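Local atomic coordinates of beta-hexosaminidase (Neisseria gonorrhoeae, PDB entry 6JTJ), a protein that hydrolyses terminal N-acetylhexosamine residues from N-acetyl-beta-D-hexosaminides and probably serves peptidoglycan recycling by releasing N-acetylglucosamine from cell-wall fragments. Residues E153-G158 and G203-C208; P213-V218 and A258-P263. One frame throughout, in Å; residues are numbered along the deposited sequence.

Interaction 1. Residues E153-G158 and G203-C208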
loop_
_atom_site.group_PDB
_atom_site.type_symbol
_atom_site.label_atom_id
_atom_site.label_comp_id
_atom_site.label_asym_id
_atom_site.label_seq_id
_atom_site.Cartn_x
_atom_site.Cartn_y
_atom_site.Cartn_z
ATOM N N GLU C 153 16.139 -16.041 -13.829
ATOM C CA GLU C 153 16.053 -14.997 -14.828
ATOM C C GLU C 153 16.764 -13.749 -14.349
ATOM O O GLU C 153 17.356 -13.019 -15.156
ATOM C CB GLU C 153 14.587 -14.709 -15.187
ATOM C CG GLU C 153 13.922 -15.874 -15.895
ATOM C CD GLU C 153 12.485 -15.607 -16.329
ATOM O OE1 GLU C 153 11.927 -14.539 -16.044
ATOM O OE2 GLU C 153 11.889 -16.495 -16.956
ATOM N N LEU C 154 16.690 -13.475 -13.044
ATOM C CA LEU C 154 17.370 -12.303 -12.507
ATOM C C LEU C 154 18.868 -12.539 -12.442
ATOM O O LEU C 154 19.650 -11.634 -12.728
ATOM C CB LEU C 154 16.843 -11.945 -11.118
ATOM C CG LEU C 154 15.456 -11.328 -11.035
ATOM C CD1 LEU C 154 15.020 -11.312 -9.579
ATOM C CD2 LEU C 154 15.447 -9.924 -11.615
ATOM N N SER C 155 19.258 -13.755 -12.081
ATOM C CA SER C 155 20.670 -14.105 -11.999
ATOM C C SER C 155 21.379 -13.926 -13.349
ATOM O O SER C 155 22.516 -13.481 -13.401
ATOM C CB SER C 155 20.834 -15.539 -11.507
ATOM O OG SER C 155 20.336 -15.691 -10.198
ATOM N N ALA C 156 20.665 -14.225 -14.434
ATOM C CA ALA C 156 21.186 -14.024 -15.789
ATOM C C ALA C 156 21.518 -12.585 -16.087
ATOM O O ALA C 156 22.283 -12.326 -17.019
ATOM C CB ALA C 156 20.192 -14.525 -16.812
ATOM N N CYS C 157 20.911 -11.656 -15.351
ATOM C CA CYS C 157 21.110 -10.265 -15.627
ATOM C C CYS C 157 22.085 -9.632 -14.669
ATOM O O CYS C 157 22.295 -8.434 -14.726
ATOM C CB CYS C 157 19.778 -9.544 -15.587
ATOM S SG CYS C 157 18.610 -10.143 -16.841
ATOM N N GLY C 158 22.691 -10.424 -13.790
ATOM C CA GLY C 158 23.702 -9.919 -12.856
ATOM C C GLY C 158 23.162 -9.438 -11.520
ATOM O O GLY C 158 23.860 -8.729 -10.799
ATOM N N GLY C 203 18.212 -21.089 -8.390
ATOM C CA GLY C 203 18.484 -19.981 -9.288
ATOM C C GLY C 203 19.634 -19.094 -8.865
ATOM O O GLY C 203 19.851 -18.041 -9.463
ATOM N N GLY C 204 20.362 -19.497 -7.832
ATOM C CA GLY C 204 21.554 -18.791 -7.389
ATOM C C GLY C 204 21.371 -17.842 -6.212
ATOM O O GLY C 204 22.333 -17.187 -5.808
ATOM N N MET C 205 20.160 -17.754 -5.657
ATOM C CA MET C 205 19.833 -16.667 -4.721
ATOM C C MET C 205 19.451 -17.136 -3.326
ATOM O O MET C 205 18.822 -18.162 -3.156
ATOM C CB MET C 205 18.678 -15.833 -5.279
ATOM C CG MET C 205 18.976 -15.144 -6.605
ATOM S SD MET C 205 17.713 -13.928 -7.046
ATOM C CE MET C 205 18.597 -13.028 -8.338
ATOM N N LYS C 206 19.779 -16.301 -2.344
ATOM C CA LYS C 206 19.249 -16.407 -0.996
ATOM C C LYS C 206 17.883 -15.713 -0.881
ATOM O O LYS C 206 17.378 -15.170 -1.858
ATOM C CB LYS C 206 20.226 -15.767 -0.012
ATOM C CG LYS C 206 21.632 -16.365 -0.057
ATOM C CD LYS C 206 21.608 -17.852 0.222
ATOM C CE LYS C 206 23.003 -18.364 0.516
ATOM N NZ LYS C 206 23.955 -18.004 -0.578
ATOM N N SER C 207 17.297 -15.740 0.321
ATOM C CA SER C 207 15.977 -15.159 0.569
ATOM C C SER C 207 16.022 -13.995 1.569
ATOM O O SER C 207 16.971 -13.846 2.347
ATOM C CB SER C 207 15.059 -16.213 1.128
ATOM O OG SER C 207 15.499 -16.577 2.434
ATOM N N CYS C 208 14.993 -13.145 1.502
ATOM C CA CYS C 208 14.830 -12.024 2.418
ATOM C C CYS C 208 13.387 -11.982 2.874
ATOM O O CYS C 208 12.497 -11.656 2.075
ATOM C CB CYS C 208 15.199 -10.702 1.732
ATOM S SG CYS C 208 14.928 -9.258 2.770
#

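Interaction 2. Residues P213-V218 and A258-P263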
loop_
_atom_site.group_PDB
_atom_site.type_symbol
_atom_site.label_atom_id
_atom_site.label_comp_id
_atom_site.label_asym_id
_atom_site.label_seq_id
_atom_site.Cartn_x
_atom_site.Cartn_y
_atom_site.Cartn_z
ATOM N N PRO C 213 8.287 -7.947 12.449
ATOM C CA PRO C 213 7.870 -9.268 12.874
ATOM C C PRO C 213 6.488 -9.706 12.373
ATOM O O PRO C 213 5.952 -10.718 12.875
ATOM C CB PRO C 213 7.831 -9.112 14.388
ATOM C CG PRO C 213 7.311 -7.720 14.561
ATOM C CD PRO C 213 7.870 -6.926 13.425
ATOM N N GLY C 214 5.939 -9.008 11.376
ATOM C CA GLY C 214 4.660 -9.407 10.767
ATOM C C GLY C 214 3.765 -8.221 10.500
ATOM O O GLY C 214 3.327 -7.549 11.420
ATOM N N HIS C 215 3.509 -7.967 9.223
ATOM C CA HIS C 215 2.755 -6.801 8.762
ATOM C C HIS C 215 1.280 -7.142 8.486
ATOM O O HIS C 215 0.490 -6.270 8.095
ATOM C CB HIS C 215 3.409 -6.304 7.466
ATOM C CG HIS C 215 3.186 -4.854 7.161
ATOM N ND1 HIS C 215 1.930 -4.283 7.096
ATOM C CD2 HIS C 215 4.061 -3.867 6.840
ATOM C CE1 HIS C 215 2.041 -3.003 6.781
ATOM N NE2 HIS C 215 3.324 -2.722 6.623
ATOM N N GLY C 216 0.914 -8.400 8.637
ATOM C CA GLY C 216 -0.385 -8.851 8.181
ATOM C C GLY C 216 -1.617 -8.378 8.941
ATOM O O GLY C 216 -2.718 -8.431 8.409
ATOM N N PHE C 217 -1.448 -8.006 10.200
ATOM C CA PHE C 217 -2.593 -7.773 11.078
ATOM C C PHE C 217 -3.062 -6.314 11.065
ATOM O O PHE C 217 -4.240 -6.050 11.242
ATOM C CB PHE C 217 -2.295 -8.212 12.515
ATOM C CG PHE C 217 -3.507 -8.189 13.419
ATOM C CD1 PHE C 217 -4.393 -9.257 13.441
ATOM C CD2 PHE C 217 -3.772 -7.096 14.230
ATOM C CE1 PHE C 217 -5.511 -9.260 14.289
ATOM C CE2 PHE C 217 -4.876 -7.083 15.072
ATOM C CZ PHE C 217 -5.752 -8.174 15.100
ATOM N N VAL C 218 -2.143 -5.378 10.853
ATOM C CA VAL C 218 -2.513 -3.971 10.781
ATOM C C VAL C 218 -3.281 -3.671 9.501
ATOM O O VAL C 218 -3.327 -4.484 8.585
ATOM C CB VAL C 218 -1.313 -3.032 10.795
ATOM C CG1 VAL C 218 -0.541 -3.204 12.072
ATOM C CG2 VAL C 218 -0.415 -3.259 9.570
ATOM N N ALA C 258 9.036 -4.409 9.421
ATOM C CA ALA C 258 7.777 -3.702 9.215
ATOM C C ALA C 258 7.889 -2.284 9.777
ATOM O O ALA C 258 8.436 -2.080 10.856
ATOM C CB ALA C 258 6.639 -4.443 9.894
ATOM N N HIS C 259 7.360 -1.319 9.029
ATOM C CA HIS C 259 7.185 0.037 9.523
ATOM C C HIS C 259 5.875 0.067 10.298
ATOM O O HIS C 259 4.851 0.569 9.824
ATOM C CB HIS C 259 7.177 1.027 8.351
ATOM C CG HIS C 259 7.276 2.456 8.763
ATOM N ND1 HIS C 259 8.146 2.930 9.731
ATOM C CD2 HIS C 259 6.595 3.527 8.305
ATOM C CE1 HIS C 259 7.974 4.235 9.857
ATOM N NE2 HIS C 259 7.042 4.619 9.001
ATOM N N VAL C 260 5.910 -0.522 11.482
ATOM C CA VAL C 260 4.716 -0.764 12.270
ATOM C C VAL C 260 5.137 -0.702 13.734
ATOM O O VAL C 260 6.188 -1.230 14.093
ATOM C CB VAL C 260 4.134 -2.170 11.972
ATOM C CG1 VAL C 260 3.033 -2.531 12.956
ATOM C CG2 VAL C 260 3.602 -2.249 10.551
ATOM N N VAL C 261 4.298 -0.095 14.568
ATOM C CA VAL C 261 4.528 -0.054 16.007
ATOM C C VAL C 261 3.702 -1.127 16.676
ATOM O O VAL C 261 2.520 -1.301 16.354
ATOM C CB VAL C 261 4.149 1.315 16.613
ATOM C CG1 VAL C 261 4.508 1.356 18.085
ATOM C CG2 VAL C 261 4.868 2.427 15.889
ATOM N N TYR C 262 4.336 -1.856 17.586
ATOM C CA TYR C 262 3.693 -2.908 18.345
ATOM C C TYR C 262 3.790 -2.484 19.822
ATOM O O TYR C 262 4.682 -2.942 20.536
ATOM C CB TYR C 262 4.405 -4.251 18.115
ATOM C CG TYR C 262 4.515 -4.644 16.646
ATOM C CD1 TYR C 262 5.470 -4.077 15.818
ATOM C CD2 TYR C 262 3.670 -5.602 16.096
ATOM C CE1 TYR C 262 5.571 -4.438 14.484
ATOM C CE2 TYR C 262 3.754 -5.948 14.758
ATOM C CZ TYR C 262 4.720 -5.371 13.960
ATOM O OH TYR C 262 4.797 -5.725 12.647
ATOM N N PRO C 263 2.864 -1.620 20.281
ATOM C CA PRO C 263 3.019 -0.953 21.591
ATOM C C PRO C 263 3.177 -1.859 22.794
ATOM O O PRO C 263 3.861 -1.489 23.736
ATOM C CB PRO C 263 1.751 -0.121 21.724
ATOM C CG PRO C 263 1.295 0.087 20.324
ATOM C CD PRO C 263 1.614 -1.204 19.625
#

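Interaction 1. Residues E153-G158 and G203-C208
Ser155 OG lies 2.5 Å from Gly203 O, the carbonyl that ends a neighbouring helix; this is shorter than a usual hydrogen bond, so the exact value is doubtful. Helices 136-155 and 186-202 belong to the TIM-like (beta/alpha) barrel of this family 3 enzyme. The contact joins the two places where these helices finish and the chain turns toward strands 161-162 and 208-212. Both turns are Schellman motifs. In the second, Gly204 has a positive phi, and the backbone N atoms of Gly204 and Met205 bond back into the last turn of helix 186-202. In the first, Gly158 has the positive phi, and Gly158 N binds Ser155 O at 3.1 Å.

The serine hydroxyl has a single proton and two carbonyls within its reach. One is Gly203 O, and the other is Ala151 O in its own helix. Which of them takes the proton is not settled. Asn355 ND2 donates a hydrogen bond to the same oxygen, which would help to fix its place in this buried spot.

Met205 supplies the apolar half of the contact. Its CG lies anti to the carbonyl carbon (chi1 -62°), and the chain beyond is extended. The methyl is thereby carried across to helix 136-155. There the side chains of Met205 and Leu154 cross at about a right angle, and the methyl also sits by the hydroxyl, with Met205 CE 3.7 Å from Ser155 OG. Phe118, Val104 and His106 touch Leu154, while Val362 of helix 359-367 touches Ser155. The methionine methyl presses on the root of the leucine side chain more than on its branches: Met205 CE is 3.5 Å from Leu154 CB, tighter than usual, and 4.2 Å from Leu154 CD1.

Interaction 2. Residues P213-V218 and A258-P263
The chi1 of His215, -155°, turns CG roughly opposite the backbone N and carries the imidazole to Val260, while Tyr262 has CG anti to its carbonyl carbon (chi1 -55°), which sends the phenol to Pro213 and Gly214. The contact lies on the (beta/alpha) barrel of this family 3 enzyme. It joins the loops that follow two neighbouring parallel strands, 208-212 and 254-257. Loops at this end of such a barrel build the active site.

The Tyr262 ring is held from both sides. Pro213, which follows a cis peptide bond, lays CG over one face in a CH-pi contact, offset toward the rim, with Pro213 CG 3.5 Å from Tyr262 CZ. Val260 CG1 lies over the opposite face, also toward the rim. Trp276 meets the ring edge-to-face. At the ring edge, Tyr262 OH donates a hydrogen bond to Gly214 O at 2.6 Å. The hydroxyl stands well above the carbonyl plane, 56° out of it.

Val260 divides its two methyls. CG2 sits over the centre of the His215 imidazole, 4.0 Å from the ring centroid, in a second CH-pi contact, and is almost equally far from NE2, CD2 and CE1. CG1, besides lying against the tyrosine, meets Val218, whose side chain runs past it in the opposite direction; Val260 CG1 is 3.7 Å from Val218 CG1. Ala258 CB approaches the imidazole obliquely, 4.0 Å from His215 CD2. The chain between Ala258 and Val260 bends in an inverse gamma turn centred on His259.

Other residues fix the histidine too. Asp168 OD1 accepts a bond from His215 N, and His211, predicted to bind substrate, meets the imidazole edge-to-face. The proline ring also reaches the phenol oxygen, with Pro213 CD 3.4 Å from Tyr262 OH.

In the fold
Interactions 1 and 2 lie on opposite sides of the chain's centre, with their centres 28 Å apart and their nearest atoms about 10 Å apart. They do not touch. Strand 208-212 connects them: residues 203-208 lead into it, and residues 213-218 leave it. Interaction 1 thus joins connections that enter strands, and interaction 2 joins loops that follow them. In interaction 2, the His215 side chain is about 4 Å from a bound N-acetylglucosamine and about 7 Å from that of Arg180, predicted to bind substrate. In interaction 1, the side chain of Leu154 is about 12 Å from a bound sugar and about 7 Å from that of Arg113, a predicted substrate-binding residue.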